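Local coordinates for protein ectoine hydroxylase (Sphingopyxis alaskensis, PDB 4MHR) that catalyses the iron(II)- and 2-oxoglutarate-dependent hydroxylation of L-ectoine to 5-hydroxyectoine, a compatible solute that helps cells withstand osmotic stress, at residues Q70-N75 with P108-L113; A78-L83 with N95-I100. One frame throughout, in Å; residues are numbered along the deposited sequence.

Interaction 1. Residues Q70-N75 with P108-L113; sequences QKAAGN and PVMARL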
loop_
_atom_site.group_PDB
_atom_site.type_symbol
_atom_site.label_atom_id
_atom_site.label_comp_id
_atom_site.label_asym_id
_atom_site.label_seq_id
_atom_site.Cartn_x
_atom_site.Cartn_y
_atom_site.Cartn_z
ATOM N N GLN A 70 -9.221 1.907 15.844
ATOM C CA GLN A 70 -9.133 0.497 16.308
ATOM C C GLN A 70 -10.535 -0.148 16.529
ATOM O O GLN A 70 -10.806 -1.250 16.078
ATOM C CB GLN A 70 -8.302 0.384 17.557
ATOM C CG GLN A 70 -6.825 0.657 17.303
ATOM C CD GLN A 70 -6.021 0.686 18.571
ATOM O OE1 GLN A 70 -6.380 1.370 19.513
ATOM N NE2 GLN A 70 -4.917 -0.018 18.593
ATOM N N LYS A 71 -11.408 0.590 17.193
ATOM C CA LYS A 71 -12.810 0.173 17.461
ATOM C C LYS A 71 -13.580 -0.040 16.182
ATOM O O LYS A 71 -14.150 -1.132 15.991
ATOM C CB LYS A 71 -13.527 1.225 18.330
ATOM C CG LYS A 71 -14.912 0.800 18.862
ATOM C CD LYS A 71 -16.025 1.837 18.569
ATOM C CE LYS A 71 -16.244 2.020 17.053
ATOM N NZ LYS A 71 -17.373 2.896 16.627
ATOM N N ALA A 72 -13.522 0.923 15.241
ATOM C CA ALA A 72 -14.154 0.729 13.963
ATOM C C ALA A 72 -13.641 -0.500 13.257
ATOM O O ALA A 72 -14.453 -1.295 12.732
ATOM C CB ALA A 72 -14.061 1.944 13.049
ATOM N N ALA A 73 -12.312 -0.690 13.216
ATOM C CA ALA A 73 -11.780 -1.835 12.496
ATOM C C ALA A 73 -12.244 -3.117 13.197
ATOM O O ALA A 73 -12.561 -4.080 12.535
ATOM C CB ALA A 73 -10.235 -1.829 12.435
ATOM N N GLY A 74 -12.087 -3.166 14.517
ATOM C CA GLY A 74 -12.528 -4.344 15.328
ATOM C C GLY A 74 -13.979 -4.765 15.057
ATOM O O GLY A 74 -14.281 -5.963 14.952
ATOM N N ASN A 75 -14.855 -3.773 14.896
ATOM C CA ASN A 75 -16.272 -3.981 14.605
ATOM C C ASN A 75 -16.478 -4.497 13.224
ATOM O O ASN A 75 -17.365 -5.324 12.990
ATOM C CB ASN A 75 -17.061 -2.677 14.737
ATOM C CG ASN A 75 -17.306 -2.284 16.161
ATOM O OD1 ASN A 75 -17.223 -3.103 17.081
ATOM N ND2 ASN A 75 -17.595 -1.003 16.365
ATOM N N PRO A 108 -17.840 4.398 6.700
ATOM C CA PRO A 108 -17.758 5.836 6.805
ATOM C C PRO A 108 -16.501 6.306 7.548
ATOM O O PRO A 108 -15.947 7.340 7.206
ATOM C CB PRO A 108 -19.047 6.212 7.592
ATOM C CG PRO A 108 -20.040 5.172 7.184
ATOM C CD PRO A 108 -19.214 3.905 6.957
ATOM N N VAL A 109 -16.086 5.597 8.582
ATOM C CA VAL A 109 -14.841 5.924 9.279
ATOM C C VAL A 109 -13.613 5.792 8.339
ATOM O O VAL A 109 -12.769 6.689 8.304
ATOM C CB VAL A 109 -14.659 4.981 10.473
ATOM C CG1 VAL A 109 -13.308 5.167 11.139
ATOM C CG2 VAL A 109 -15.780 5.171 11.513
ATOM N N MET A 110 -13.521 4.666 7.611
ATOM C CA MET A 110 -12.408 4.419 6.673
ATOM C C MET A 110 -12.458 5.316 5.458
ATOM O O MET A 110 -11.401 5.744 4.984
ATOM C CB MET A 110 -12.288 2.969 6.270
ATOM C CG MET A 110 -12.140 2.046 7.456
ATOM S SD MET A 110 -10.757 2.428 8.578
ATOM C CE MET A 110 -11.033 1.320 9.942
ATOM N N ALA A 111 -13.659 5.705 5.016
ATOM C CA ALA A 111 -13.766 6.776 3.987
ATOM C C ALA A 111 -13.189 8.085 4.498
ATOM O O ALA A 111 -12.446 8.791 3.789
ATOM C CB ALA A 111 -15.220 7.009 3.529
ATOM N N ARG A 112 -13.537 8.422 5.736
ATOM C CA ARG A 112 -13.078 9.643 6.350
ATOM C C ARG A 112 -11.557 9.601 6.625
ATOM O O ARG A 112 -10.893 10.617 6.482
ATOM C CB ARG A 112 -13.836 9.884 7.657
ATOM C CG ARG A 112 -13.532 11.179 8.390
ATOM C CD ARG A 112 -13.577 12.456 7.528
ATOM N NE ARG A 112 -13.123 13.578 8.368
ATOM C CZ ARG A 112 -11.855 13.874 8.644
ATOM N NH1 ARG A 112 -10.837 13.142 8.128
ATOM N NH2 ARG A 112 -11.569 14.900 9.431
ATOM N N LEU A 113 -11.043 8.461 7.091
ATOM C CA LEU A 113 -9.574 8.280 7.198
ATOM C C LEU A 113 -8.902 8.549 5.830
ATOM O O LEU A 113 -7.988 9.358 5.732
ATOM C CB LEU A 113 -9.232 6.907 7.745
ATOM C CG LEU A 113 -7.753 6.529 7.802
ATOM C CD1 LEU A 113 -7.036 7.397 8.801
ATOM C CD2 LEU A 113 -7.628 5.092 8.200
#
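Ala72 and Val109 mark the place where two helical turns, 70-75 and 108-113, come nearest, with their CA atoms 7.0 Å apart. The local axes approach to 10.3 Å and run largely against each other, at 133° between their N-to-C directions. At this spacing side chains have to reach across the gap, and the small contact is made by their carbon atoms, with one methyl also meeting main chain. The methyl of Ala72 points at the opposite helix and meets the fork of Val109, its CB lying 3.8 Å from Val109 CG1 and 4.0 Å from Val109 CG2. Met110 starts off to one side and reaches across by its shape: a bend at chi2 (-56°) followed by an extended last torsion carries the terminal methyl to Ala73. There Met110 CE lies 4.0 Å from Ala73 N and 4.1 Å from Ala73 CB, so it rests on the helix surface at the main chain. Phe68 and Leu69, earlier on helix 63-78, also touch Val109, while Leu69 meets Leu113. The arrangement is a helix-helix packing in which alanines of helix 63-78 receive Val109 and Met110 of helix 108-115, away from the iron and substrate sites.

Interaction 2. Residues A78-L83 with N95-I100; sequences ADPAAL and NEIRSI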
loop_
_atom_site.group_PDB
_atom_site.type_symbol
_atom_site.label_atom_id
_atom_site.label_comp_id
_atom_site.label_asym_id
_atom_site.label_seq_id
_atom_site.Cartn_x
_atom_site.Cartn_y
_atom_site.Cartn_z
ATOM N N ALA A 78 -15.257 -8.192 13.315
ATOM C CA ALA A 78 -16.025 -9.058 14.209
ATOM C C ALA A 78 -17.420 -9.245 13.622
ATOM O O ALA A 78 -18.107 -10.254 13.901
ATOM C CB ALA A 78 -16.100 -8.425 15.619
ATOM N N ASP A 79 -17.832 -8.291 12.788
ATOM C CA ASP A 79 -19.232 -8.268 12.303
ATOM C C ASP A 79 -19.397 -7.864 10.860
ATOM O O ASP A 79 -19.894 -6.780 10.569
ATOM C CB ASP A 79 -20.140 -7.332 13.107
ATOM C CG ASP A 79 -21.592 -7.330 12.549
ATOM O OD1 ASP A 79 -21.940 -8.329 11.830
ATOM O OD2 ASP A 79 -22.362 -6.350 12.818
ATOM N N PRO A 80 -19.072 -8.765 9.985
ATOM C CA PRO A 80 -18.974 -8.470 8.579
ATOM C C PRO A 80 -20.293 -8.414 7.816
ATOM O O PRO A 80 -20.255 -8.367 6.574
ATOM C CB PRO A 80 -18.136 -9.654 8.054
ATOM C CG PRO A 80 -18.477 -10.768 8.968
ATOM C CD PRO A 80 -18.577 -10.116 10.315
ATOM N N ALA A 81 -21.441 -8.408 8.505
ATOM C CA ALA A 81 -22.667 -8.893 7.857
ATOM C C ALA A 81 -23.239 -7.858 6.932
ATOM O O ALA A 81 -23.873 -8.204 5.932
ATOM C CB ALA A 81 -23.712 -9.347 8.883
ATOM N N ALA A 82 -22.999 -6.585 7.237
ATOM C CA ALA A 82 -23.441 -5.491 6.343
ATOM C C ALA A 82 -22.566 -5.360 5.098
ATOM O O ALA A 82 -22.940 -4.687 4.128
ATOM C CB ALA A 82 -23.494 -4.164 7.085
ATOM N N LEU A 83 -21.415 -6.013 5.093
ATOM C CA LEU A 83 -20.468 -5.807 3.985
ATOM C C LEU A 83 -20.849 -6.646 2.774
ATOM O O LEU A 83 -21.512 -7.666 2.909
ATOM C CB LEU A 83 -19.040 -6.174 4.441
ATOM C CG LEU A 83 -18.638 -5.361 5.684
ATOM C CD1 LEU A 83 -17.397 -5.923 6.339
ATOM C CD2 LEU A 83 -18.439 -3.887 5.317
ATOM N N ASN A 95 -13.751 -19.767 7.406
ATOM C CA ASN A 95 -14.536 -18.537 7.297
ATOM C C ASN A 95 -13.887 -17.373 8.110
ATOM O O ASN A 95 -14.461 -16.278 8.179
ATOM C CB ASN A 95 -16.003 -18.806 7.744
ATOM C CG ASN A 95 -16.765 -19.697 6.751
ATOM O OD1 ASN A 95 -16.883 -20.950 6.943
ATOM N ND2 ASN A 95 -17.241 -19.089 5.696
ATOM N N GLU A 96 -12.700 -17.588 8.692
ATOM C CA GLU A 96 -12.025 -16.514 9.471
ATOM C C GLU A 96 -11.532 -15.438 8.521
ATOM O O GLU A 96 -10.844 -15.747 7.510
ATOM C CB GLU A 96 -10.791 -17.051 10.240
ATOM N N ILE A 97 -11.906 -14.192 8.803
ATOM C CA ILE A 97 -11.583 -13.052 7.913
ATOM C C ILE A 97 -10.070 -12.722 7.992
ATOM O O ILE A 97 -9.459 -12.790 9.063
ATOM C CB ILE A 97 -12.470 -11.838 8.201
ATOM C CG1 ILE A 97 -13.907 -12.159 7.813
ATOM C CG2 ILE A 97 -12.102 -10.616 7.363
ATOM C CD1 ILE A 97 -14.913 -11.111 8.207
ATOM N N ARG A 98 -9.454 -12.541 6.834
ATOM C CA ARG A 98 -8.078 -12.043 6.754
ATOM C C ARG A 98 -7.986 -10.617 6.155
ATOM O O ARG A 98 -7.235 -9.786 6.693
ATOM C CB ARG A 98 -7.190 -12.986 6.016
ATOM C CG ARG A 98 -6.947 -14.319 6.773
ATOM C CD ARG A 98 -6.035 -14.215 8.024
ATOM N NE ARG A 98 -6.145 -15.424 8.872
ATOM C CZ ARG A 98 -6.995 -15.528 9.901
ATOM N NH1 ARG A 98 -7.802 -14.531 10.193
ATOM N NH2 ARG A 98 -7.063 -16.639 10.618
ATOM N N SER A 99 -8.740 -10.350 5.081
ATOM C CA SER A 99 -8.891 -8.996 4.466
ATOM C C SER A 99 -10.336 -8.647 4.034
ATOM O O SER A 99 -11.084 -9.504 3.530
ATOM C CB SER A 99 -8.061 -8.845 3.198
ATOM O OG SER A 99 -6.737 -9.214 3.398
ATOM N N ILE A 100 -10.667 -7.379 4.222
ATOM C CA ILE A 100 -11.838 -6.718 3.656
ATOM C C ILE A 100 -11.405 -5.591 2.662
ATOM O O ILE A 100 -10.755 -4.613 3.072
ATOM C CB ILE A 100 -12.687 -6.107 4.749
ATOM C CG1 ILE A 100 -13.076 -7.111 5.849
ATOM C CG2 ILE A 100 -13.981 -5.504 4.173
ATOM C CD1 ILE A 100 -13.655 -6.449 7.098
#
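The two isoleucines Ile97 and Ile100 share one side-chain conformation, and it sets up their meeting with Pro80 and Leu83. In each, CG1 stands opposite the carbonyl carbon (chi1 -67° in Ile97, -54° in Ile100) and chi2 is extended, so CD1 forms the leading end of a stretched arm. Ile97 thrusts this methyl against the pyrrolidine ring of Pro80, where CD1 is 3.5 Å from Pro80 CB and 3.7 Å from Pro80 CG; the side chains meet at a slant. Leu83 also extends at chi2 (167°), and its CD1 lies 3.9 Å from Ile100 CD1 and 4.1 Å from Ile100 CG2, touching the methyls of both branches as the two side chains cross at roughly a right angle. The contact is thus two separate apolar pairs. On the loop side, Leu83 N donates to Pro80 O (3.0 Å), a backbone bond that closes a turn between the two contacting residues. On the strand side, Arg98 and Ser99 both face Val89 in a classic beta bulge, which lies between the two isoleucines; its extra residue probably explains why these isoleucines, three apart, both point at the loop. Arg98 also forms a salt bridge with Glu91, and Ser99 OG a hydrogen bond with Arg137. Strand 97-101 runs between 88-90 and 131-141, antiparallel to both, while Leu76 and Leu77 of helix 63-78, Ile88 of strand 88-90 and Gln106 of helix 103-106 border the apolar pairs, so the loop leaving the helix packs against the edge region of the large sheet.

Followed from the N terminus, helix 63-78 supplies residues 70-75 to interaction 1 and then runs out into the loop that supplies residues 78-83 to interaction 2. The chain next forms strand 88-90 and turns back to run antiparallel as strand 97-101, where residues 95-100 close the shorter loop of interaction 2. Only after helix 103-106 does helix 108-115 return to close the longer loop of interaction 1. The contacts are therefore nested, not crossed, with centres about 13 Å apart. Together they illustrate how one helix and the loop leaving it can make two separate contacts: its body with a later helix, its trailing loop with a strand of the seven-stranded sheet.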